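Local coordinates for erythrocyte membrane protein 1 (PDB 6S8T) that probably binds a host cell-surface receptor, here through an ICAM-1-binding DBLbeta domain of a much longer surface protein of Plasmodium falciparum, at residues A[172-186]-A[264-278]. Residues are numbered along the deposited sequence; the frame is centred on the assembly and turned at random. Where two conformers were deposited one is given.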
ATOM      1  N   GLN A 172      13.387   0.869 -17.509  1.00 66.14           N
ATOM      2  CA  GLN A 172      13.478  -0.223 -16.543  1.00 62.68           C
ATOM      3  C   GLN A 172      12.952   0.195 -15.176  1.00 60.88           C
ATOM      4  O   GLN A 172      12.295  -0.597 -14.490  1.00 57.55           O
ATOM      5  CB  GLN A 172      14.925  -0.705 -16.431  1.00 67.66           C
ATOM      6  CG  GLN A 172      15.454  -1.398 -17.677  1.00 73.92           C
ATOM      7  CD  GLN A 172      14.998  -2.840 -17.781  1.00 73.67           C
ATOM      8  OE1 GLN A 172      14.897  -3.542 -16.777  1.00 73.25           O
ATOM      9  NE2 GLN A 172      14.717  -3.287 -19.000  1.00 76.53           N
ATOM     10  N   LYS A 173      13.227   1.436 -14.762  1.00 63.52           N
ATOM     11  CA  LYS A 173      12.809   1.873 -13.436  1.00 64.23           C
ATOM     12  C   LYS A 173      11.304   2.102 -13.365  1.00 62.55           C
ATOM     13  O   LYS A 173      10.702   1.922 -12.299  1.00 63.05           O
ATOM     14  CB  LYS A 173      13.568   3.138 -13.030  1.00 68.29           C
ATOM     15  CG  LYS A 173      13.138   4.412 -13.740  1.00 74.08           C
ATOM     16  CD  LYS A 173      14.011   5.585 -13.317  1.00 81.25           C
ATOM     17  CE  LYS A 173      14.072   5.705 -11.798  1.00 83.51           C
ATOM     18  NZ  LYS A 173      15.056   6.730 -11.344  1.00 87.73           N
ATOM     19  N   ASP A 174      10.679   2.487 -14.478  1.00 59.50           N
ATOM     20  CA  ASP A 174       9.232   2.659 -14.479  1.00 59.50           C
ATOM     21  C   ASP A 174       8.512   1.317 -14.474  1.00 58.86           C
ATOM     22  O   ASP A 174       7.428   1.204 -13.892  1.00 57.37           O
ATOM     23  CB  ASP A 174       8.797   3.494 -15.683  1.00 63.12           C
ATOM     24  CG  ASP A 174       9.304   4.922 -15.614  1.00 67.14           C
ATOM     25  OD1 ASP A 174       9.406   5.467 -14.491  1.00 64.36           O
ATOM     26  OD2 ASP A 174       9.603   5.499 -16.682  1.00 70.62           O
ATOM     27  N   GLN A 175       9.091   0.296 -15.112  1.00 57.93           N
ATOM     28  CA  GLN A 175       8.490  -1.032 -15.061  1.00 54.07           C
ATOM     29  C   GLN A 175       8.493  -1.579 -13.638  1.00 49.06           C
ATOM     30  O   GLN A 175       7.489  -2.140 -13.181  1.00 45.92           O
ATOM     31  CB  GLN A 175       9.220  -1.984 -16.009  1.00 53.13           C
ATOM     32  CG  GLN A 175       9.116  -1.598 -17.478  1.00 55.26           C
ATOM     33  CD  GLN A 175       9.645  -2.668 -18.419  1.00 57.77           C
ATOM     34  OE1 GLN A 175       9.120  -3.780 -18.471  1.00 56.78           O
ATOM     35  NE2 GLN A 175      10.689  -2.334 -19.170  1.00 61.28           N
ATOM     36  N   GLU A 176       9.603  -1.416 -12.915  1.00 50.16           N
ATOM     37  CA  GLU A 176       9.651  -1.892 -11.537  1.00 52.80           C
ATOM     38  C   GLU A 176       8.667  -1.134 -10.656  1.00 47.58           C
ATOM     39  O   GLU A 176       8.033  -1.724  -9.774  1.00 44.68           O
ATOM     40  CB  GLU A 176      11.072  -1.779 -10.990  1.00 59.24           C
ATOM     41  CG  GLU A 176      11.823  -3.098 -10.989  1.00 66.98           C
ATOM     42  CD  GLU A 176      13.238  -2.965 -10.468  1.00 75.45           C
ATOM     43  OE1 GLU A 176      13.917  -1.984 -10.836  1.00 80.10           O
ATOM     44  OE2 GLU A 176      13.667  -3.838  -9.683  1.00 77.02           O
ATOM     45  N   SER A 177       8.515   0.171 -10.888  1.00 49.44           N
ATOM     46  CA  SER A 177       7.560   0.954 -10.112  1.00 50.50           C
ATOM     47  C   SER A 177       6.130   0.479 -10.350  1.00 46.79           C
ATOM     48  O   SER A 177       5.316   0.454  -9.419  1.00 41.04           O
ATOM     49  CB  SER A 177       7.707   2.439 -10.457  1.00 57.46           C
ATOM     50  OG  SER A 177       6.875   3.247  -9.645  1.00 59.70           O
ATOM     51  N   ILE A 178       5.807   0.094 -11.590  1.00 45.33           N
ATOM     52  CA  ILE A 178       4.478  -0.438 -11.888  1.00 41.20           C
ATOM     53  C   ILE A 178       4.292  -1.804 -11.238  1.00 40.88           C
ATOM     54  O   ILE A 178       3.218  -2.113 -10.706  1.00 41.09           O
ATOM     55  CB  ILE A 178       4.254  -0.507 -13.412  1.00 38.80           C
ATOM     56  CG1 ILE A 178       4.307   0.884 -14.043  1.00 43.77           C
ATOM     57  CG2 ILE A 178       2.922  -1.163 -13.728  1.00 38.51           C
ATOM     58  CD1 ILE A 178       4.161   0.872 -15.564  1.00 43.24           C
ATOM     59  N   CYS A 179       5.330  -2.645 -11.273  1.00 40.36           N
ATOM     60  CA  CYS A 179       5.245  -3.952 -10.631  1.00 40.15           C
ATOM     61  C   CYS A 179       5.012  -3.814  -9.126  1.00 37.20           C
ATOM     62  O   CYS A 179       4.224  -4.569  -8.542  1.00 35.92           O
ATOM     63  CB  CYS A 179       6.513  -4.764 -10.925  1.00 44.16           C
ATOM     64  SG  CYS A 179       6.701  -5.290 -12.675  1.00 49.77           S
ATOM     65  N   ARG A 180       5.670  -2.841  -8.484  1.00 36.31           N
ATOM     66  CA  ARG A 180       5.467  -2.633  -7.049  1.00 32.78           C
ATOM     67  C   ARG A 180       4.044  -2.172  -6.748  1.00 34.53           C
ATOM     68  O   ARG A 180       3.455  -2.581  -5.740  1.00 32.59           O
ATOM     69  CB  ARG A 180       6.480  -1.621  -6.501  1.00 34.45           C
ATOM     70  CG  ARG A 180       7.886  -2.177  -6.275  1.00 35.60           C
ATOM     71  CD  ARG A 180       8.758  -1.215  -5.466  1.00 37.06           C
ATOM     72  NE  ARG A 180       8.883   0.098  -6.096  1.00 38.44           N
ATOM     73  CZ  ARG A 180       9.845   0.436  -6.950  1.00 40.21           C
ATOM     74  NH1 ARG A 180       9.872   1.655  -7.474  1.00 43.34           N
ATOM     75  NH2 ARG A 180      10.781  -0.442  -7.286  1.00 39.18           N
ATOM     76  N   ALA A 181       3.476  -1.319  -7.610  1.00 35.00           N
ATOM     77  CA  ALA A 181       2.122  -0.822  -7.384  1.00 32.44           C
ATOM     78  C   ALA A 181       1.099  -1.950  -7.442  1.00 33.15           C
ATOM     79  O   ALA A 181       0.126  -1.955  -6.676  1.00 35.35           O
ATOM     80  CB  ALA A 181       1.781   0.262  -8.409  1.00 36.66           C
ATOM     81  N   VAL A 182       1.297  -2.912  -8.347  1.00 29.96           N
ATOM     82  CA  VAL A 182       0.401  -4.063  -8.409  1.00 30.24           C
ATOM     83  C   VAL A 182       0.574  -4.947  -7.174  1.00 31.34           C
ATOM     84  O   VAL A 182      -0.393  -5.548  -6.692  1.00 31.61           O
ATOM     85  CB  VAL A 182       0.633  -4.840  -9.721  1.00 31.27           C
ATOM     86  CG1 VAL A 182      -0.270  -6.064  -9.801  1.00 34.21           C
ATOM     87  CG2 VAL A 182       0.392  -3.929 -10.931  1.00 32.76           C
ATOM     88  N   ARG A 183       1.791  -5.029  -6.628  1.00 31.74           N
ATOM     89  CA  ARG A 183       1.992  -5.796  -5.402  1.00 32.05           C
ATOM     90  C   ARG A 183       1.359  -5.095  -4.205  1.00 29.71           C
ATOM     91  O   ARG A 183       0.802  -5.753  -3.318  1.00 32.80           O
ATOM     92  CB  ARG A 183       3.485  -6.037  -5.175  1.00 32.29           C
ATOM     93  CG  ARG A 183       4.114  -6.936  -6.231  1.00 35.07           C
ATOM     94  CD  ARG A 183       5.633  -6.896  -6.192  1.00 36.28           C
ATOM     95  NE  ARG A 183       6.158  -7.301  -4.890  1.00 34.74           N
ATOM     96  CZ  ARG A 183       7.451  -7.425  -4.614  1.00 37.35           C
ATOM     97  NH1 ARG A 183       8.356  -7.180  -5.554  1.00 39.47           N
ATOM     98  NH2 ARG A 183       7.837  -7.796  -3.400  1.00 35.74           N
ATOM     99  N   TYR A 184       1.423  -3.760  -4.172  1.00 27.40           N
ATOM    100  CA  TYR A 184       0.731  -3.005  -3.130  1.00 26.91           C
ATOM    101  C   TYR A 184      -0.778  -3.219  -3.195  1.00 31.84           C
ATOM    102  O   TYR A 184      -1.444  -3.300  -2.156  1.00 36.31           O
ATOM    103  CB  TYR A 184       1.055  -1.514  -3.254  1.00 28.02           C
ATOM    104  CG  TYR A 184       2.493  -1.141  -2.962  1.00 33.62           C
ATOM    105  CD1 TYR A 184       3.209  -1.782  -1.956  1.00 37.35           C
ATOM    106  CD2 TYR A 184       3.133  -0.139  -3.689  1.00 35.66           C
ATOM    107  CE1 TYR A 184       4.521  -1.438  -1.682  1.00 37.59           C
ATOM    108  CE2 TYR A 184       4.446   0.211  -3.426  1.00 34.78           C
ATOM    109  CZ  TYR A 184       5.135  -0.443  -2.418  1.00 36.86           C
ATOM    110  OH  TYR A 184       6.440  -0.103  -2.146  1.00 38.01           O
ATOM    111  N   SER A 185      -1.340  -3.297  -4.406  1.00 30.76           N
ATOM    112  CA  SER A 185      -2.780  -3.502  -4.544  0.50 28.50           C
ATOM    113  C   SER A 185      -3.183  -4.907  -4.118  1.00 28.96           C
ATOM    114  O   SER A 185      -4.247  -5.100  -3.519  1.00 34.08           O
ATOM    115  CB  SER A 185      -3.214  -3.241  -5.986  0.50 30.70           C
ATOM    116  OG  SER A 185      -4.518  -3.750  -6.222  0.50 27.24           O
ATOM    117  N   PHE A 186      -2.352  -5.904  -4.433  1.00 28.58           N
ATOM    118  CA  PHE A 186      -2.603  -7.263  -3.960  1.00 30.13           C
ATOM    119  C   PHE A 186      -2.590  -7.320  -2.435  1.00 32.25           C
ATOM    120  O   PHE A 186      -3.397  -8.029  -1.823  1.00 33.85           O
ATOM    121  CB  PHE A 186      -1.561  -8.218  -4.552  1.00 31.63           C
ATOM    122  CG  PHE A 186      -1.491  -9.565  -3.875  1.00 31.71           C
ATOM    123  CD1 PHE A 186      -2.448 -10.538  -4.124  1.00 33.49           C
ATOM    124  CD2 PHE A 186      -0.447  -9.868  -3.012  1.00 33.84           C
ATOM    125  CE1 PHE A 186      -2.376 -11.784  -3.508  1.00 34.56           C
ATOM    126  CE2 PHE A 186      -0.367 -11.111  -2.393  1.00 32.09           C
ATOM    127  CZ  PHE A 186      -1.333 -12.069  -2.644  1.00 32.14           C
ATOM    128  N   MET A 264      -4.086 -11.364 -11.150  1.00 46.30           N
ATOM    129  CA  MET A 264      -3.273 -10.194 -11.456  1.00 45.74           C
ATOM    130  C   MET A 264      -2.119 -10.516 -12.397  1.00 48.36           C
ATOM    131  O   MET A 264      -1.654  -9.623 -13.117  1.00 49.63           O
ATOM    132  CB  MET A 264      -2.739  -9.572 -10.161  1.00 43.74           C
ATOM    133  CG  MET A 264      -3.819  -8.938  -9.287  1.00 44.97           C
ATOM    134  SD  MET A 264      -3.170  -8.230  -7.758  1.00 46.62           S
ATOM    135  CE  MET A 264      -4.531  -7.184  -7.247  1.00 41.74           C
ATOM    136  N   GLN A 265      -1.656 -11.768 -12.420  1.00 46.85           N
ATOM    137  CA  GLN A 265      -0.584 -12.146 -13.333  1.00 47.83           C
ATOM    138  C   GLN A 265      -1.022 -12.115 -14.793  1.00 51.15           C
ATOM    139  O   GLN A 265      -0.162 -12.048 -15.680  1.00 50.34           O
ATOM    140  CB  GLN A 265      -0.051 -13.538 -12.988  1.00 49.78           C
ATOM    141  CG  GLN A 265       0.772 -13.602 -11.710  1.00 48.40           C
ATOM    142  CD  GLN A 265       1.310 -14.997 -11.433  1.00 52.66           C
ATOM    143  OE1 GLN A 265       0.646 -15.999 -11.703  1.00 52.50           O
ATOM    144  NE2 GLN A 265       2.524 -15.067 -10.896  1.00 55.47           N
ATOM    145  N   CYS A 266      -2.331 -12.167 -15.064  1.00 56.03           N
ATOM    146  CA  CYS A 266      -2.807 -12.104 -16.444  1.00 60.67           C
ATOM    147  C   CYS A 266      -2.387 -10.807 -17.121  1.00 59.68           C
ATOM    148  O   CYS A 266      -2.125 -10.792 -18.329  1.00 58.57           O
ATOM    149  CB  CYS A 266      -4.329 -12.240 -16.488  1.00 64.96           C
ATOM    150  SG  CYS A 266      -4.986 -13.812 -15.903  1.00 71.56           S
ATOM    151  N   GLU A 267      -2.317  -9.717 -16.359  1.00 59.77           N
ATOM    152  CA  GLU A 267      -1.966  -8.412 -16.901  1.00 63.81           C
ATOM    153  C   GLU A 267      -0.478  -8.110 -16.788  1.00 61.98           C
ATOM    154  O   GLU A 267       0.077  -7.441 -17.668  1.00 62.50           O
ATOM    155  CB  GLU A 267      -2.772  -7.322 -16.186  1.00 67.66           C
ATOM    156  CG  GLU A 267      -4.276  -7.585 -16.142  1.00 71.42           C
ATOM    157  CD  GLU A 267      -4.924  -7.545 -17.517  1.00 78.21           C
ATOM    158  OE1 GLU A 267      -4.385  -6.859 -18.412  1.00 81.33           O
ATOM    159  OE2 GLU A 267      -5.970  -8.204 -17.704  1.00 80.10           O
ATOM    160  N   LEU A 268       0.182  -8.596 -15.730  1.00 55.05           N
ATOM    161  CA  LEU A 268       1.599  -8.303 -15.536  1.00 51.92           C
ATOM    162  C   LEU A 268       2.470  -8.940 -16.613  1.00 52.16           C
ATOM    163  O   LEU A 268       3.557  -8.426 -16.907  1.00 50.36           O
ATOM    164  CB  LEU A 268       2.051  -8.771 -14.152  1.00 45.92           C
ATOM    165  CG  LEU A 268       1.574  -7.948 -12.956  1.00 44.11           C
ATOM    166  CD1 LEU A 268       1.983  -8.614 -11.649  1.00 45.24           C
ATOM    167  CD2 LEU A 268       2.119  -6.531 -13.025  1.00 40.03           C
ATOM    168  N   LYS A 269       2.022 -10.047 -17.209  1.00 53.79           N
ATOM    169  CA  LYS A 269       2.820 -10.726 -18.224  1.00 61.99           C
ATOM    170  C   LYS A 269       3.009  -9.899 -19.489  1.00 63.82           C
ATOM    171  O   LYS A 269       3.867 -10.247 -20.308  1.00 68.29           O
ATOM    172  CB  LYS A 269       2.187 -12.072 -18.582  1.00 70.46           C
ATOM    173  CG  LYS A 269       2.289 -13.120 -17.485  1.00 73.76           C
ATOM    174  CD  LYS A 269       1.773 -14.468 -17.967  1.00 79.08           C
ATOM    175  CE  LYS A 269       1.910 -15.532 -16.890  1.00 79.85           C
ATOM    176  NZ  LYS A 269       1.458 -16.862 -17.378  1.00 83.33           N
ATOM    177  N   ASN A 270       2.242  -8.824 -19.673  1.00 60.47           N
ATOM    178  CA  ASN A 270       2.424  -7.959 -20.832  1.00 64.61           C
ATOM    179  C   ASN A 270       3.657  -7.069 -20.721  1.00 65.27           C
ATOM    180  O   ASN A 270       4.071  -6.490 -21.731  1.00 68.59           O
ATOM    181  CB  ASN A 270       1.179  -7.096 -21.044  1.00 66.02           C
ATOM    182  CG  ASN A 270      -0.013  -7.902 -21.523  1.00 69.76           C
ATOM    183  OD1 ASN A 270       0.132  -8.853 -22.293  1.00 67.54           O
ATOM    184  ND2 ASN A 270      -1.203  -7.531 -21.061  1.00 74.22           N
ATOM    185  N   LEU A 271       4.243  -6.947 -19.533  1.00 60.72           N
ATOM    186  CA  LEU A 271       5.472  -6.187 -19.356  1.00 61.14           C
ATOM    187  C   LEU A 271       6.680  -7.059 -19.676  1.00 66.60           C
ATOM    188  O   LEU A 271       6.667  -8.276 -19.460  1.00 70.34           O
ATOM    189  CB  LEU A 271       5.575  -5.650 -17.927  1.00 57.87           C
ATOM    190  CG  LEU A 271       4.871  -4.329 -17.588  1.00 58.25           C
ATOM    191  CD1 LEU A 271       3.369  -4.410 -17.816  1.00 61.63           C
ATOM    192  CD2 LEU A 271       5.168  -3.918 -16.154  1.00 53.20           C
ATOM    193  N   LYS A 272       7.733  -6.425 -20.198  1.00 67.96           N
ATOM    194  CA  LYS A 272       8.886  -7.187 -20.668  1.00 70.80           C
ATOM    195  C   LYS A 272       9.882  -7.502 -19.557  1.00 69.90           C
ATOM    196  O   LYS A 272      10.532  -8.552 -19.599  1.00 72.15           O
ATOM    197  CB  LYS A 272       9.586  -6.436 -21.798  1.00 75.69           C
ATOM    198  CG  LYS A 272       8.799  -6.413 -23.103  1.00 80.24           C
ATOM    199  CD  LYS A 272       9.657  -5.956 -24.265  1.00 84.43           C
ATOM    200  CE  LYS A 272       8.895  -6.046 -25.580  1.00 89.71           C
ATOM    201  NZ  LYS A 272       9.758  -5.708 -26.750  1.00 95.84           N
ATOM    202  N   LYS A 273      10.024  -6.622 -18.568  1.00 64.57           N
ATOM    203  CA  LYS A 273      10.972  -6.871 -17.492  1.00 65.32           C
ATOM    204  C   LYS A 273      10.504  -8.043 -16.637  1.00 66.47           C
ATOM    205  O   LYS A 273       9.327  -8.141 -16.277  1.00 62.53           O
ATOM    206  CB  LYS A 273      11.148  -5.622 -16.628  1.00 60.89           C
ATOM    207  CG  LYS A 273      12.258  -5.746 -15.594  1.00 60.88           C
ATOM    208  CD  LYS A 273      12.429  -4.460 -14.807  1.00 61.60           C
ATOM    209  CE  LYS A 273      13.539  -4.593 -13.776  1.00 62.74           C
ATOM    210  NZ  LYS A 273      14.852  -4.895 -14.407  1.00 66.66           N
ATOM    211  N   SER A 274      11.437  -8.938 -16.313  1.00 72.49           N
ATOM    212  CA  SER A 274      11.104 -10.158 -15.595  1.00 73.73           C
ATOM    213  C   SER A 274      11.943 -10.395 -14.346  1.00 72.95           C
ATOM    214  O   SER A 274      11.747 -11.416 -13.679  1.00 73.31           O
ATOM    215  CB  SER A 274      11.235 -11.374 -16.527  1.00 80.60           C
ATOM    216  OG  SER A 274      12.518 -11.418 -17.127  1.00 83.68           O
ATOM    217  N   ASN A 275      12.866  -9.496 -14.011  1.00 71.34           N
ATOM    218  CA  ASN A 275      13.684  -9.618 -12.812  1.00 66.38           C
ATOM    219  C   ASN A 275      13.397  -8.442 -11.876  1.00 59.43           C
ATOM    220  O   ASN A 275      12.470  -7.657 -12.094  1.00 57.75           O
ATOM    221  CB  ASN A 275      15.171  -9.718 -13.173  1.00 70.99           C
ATOM    222  CG  ASN A 275      15.650  -8.571 -14.052  1.00 73.08           C
ATOM    223  OD1 ASN A 275      14.956  -7.569 -14.229  1.00 73.55           O
ATOM    224  ND2 ASN A 275      16.850  -8.716 -14.604  1.00 74.76           N
ATOM    225  N   GLY A 276      14.205  -8.328 -10.822  1.00 55.34           N
ATOM    226  CA  GLY A 276      13.979  -7.279  -9.843  1.00 50.34           C
ATOM    227  C   GLY A 276      12.640  -7.449  -9.160  1.00 47.74           C
ATOM    228  O   GLY A 276      12.213  -8.565  -8.842  1.00 48.46           O
ATOM    229  N   ASP A 277      11.951  -6.326  -8.941  1.00 46.71           N
ATOM    230  CA  ASP A 277      10.637  -6.356  -8.311  1.00 46.00           C
ATOM    231  C   ASP A 277       9.562  -6.965  -9.202  1.00 45.52           C
ATOM    232  O   ASP A 277       8.449  -7.204  -8.720  1.00 41.47           O
ATOM    233  CB  ASP A 277      10.225  -4.942  -7.892  1.00 50.45           C
ATOM    234  CG  ASP A 277      11.050  -4.415  -6.728  1.00 55.47           C
ATOM    235  OD1 ASP A 277      11.579  -5.239  -5.954  1.00 56.57           O
ATOM    236  OD2 ASP A 277      11.166  -3.180  -6.586  1.00 57.66           O
ATOM    237  N   CYS A 278       9.859  -7.225 -10.475  1.00 46.98           N
ATOM    238  CA  CYS A 278       8.917  -7.867 -11.382  1.00 48.04           C
ATOM    239  C   CYS A 278       9.097  -9.380 -11.457  1.00 49.67           C
ATOM    240  O   CYS A 278       8.559 -10.007 -12.375  1.00 47.97           O
ATOM    241  CB  CYS A 278       9.041  -7.279 -12.791  1.00 51.53           C
ATOM    242  SG  CYS A 278       8.713  -5.498 -12.949  1.00 52.47           S
TER
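D277 is gripped by three side chains of helix 172-186. R180 NH2 donates to D277 OD2 at 2.9 Å. The carboxylate oxygen lies in the guanidinium plane, while the two flat groups stand almost perpendicular, 89° apart. The second terminal nitrogen of R180, NH1, forms a salt bridge with E303. The D277 backbone is used as well. Its N-H gives a bond of 3.1 Å to E176 OE2, on the anti lone pair of that oxygen. Its carbonyl O accepts from R183 NH1 at 3.2 Å, in the carbonyl plane of D277, on a lone pair, though somewhat out of the guanidinium plane of R183. R183 NE is taken by D288. E176 OE2 and D277 OD2 are also 4.0 Å apart, and the arginines probably offset this like-charge approach.

Beside this network the disulfide C179-C278 ties the helix covalently to the loop, with SG-SG 2.0 Å. Both segments belong to the Duffy binding domain, a largely helical, disulfide-linked fold. Here the chain leaving helix 246-268 carries on toward the start of helix 172-194 as far as K273, then doubles back to C278. Helix 264-268 runs antiparallel to helix 172-186, at 171°.

K273 fastens the loop near the helix start. Its CG is anti to the backbone N (chi1 -172°), and the chain runs out extended and bends only at its last torsion, which brings NZ to Q172 OE1, 2.7 Å away and nearly along the C=O axis of the amide. NZ also bonds N275 OD1 of its own loop. The backbone N of K273 donates to Q175 OE1 at 3.0 Å, tilted from the amide carbonyl plane. Q175 NE2 makes a weak bond to the carbonyl of I170.

Toward the other end the contact is apolar. V182 and L268 meet by their methyl tips. M264 SD sits against F186 CB, in an oblique Met-aromatic contact with the ring.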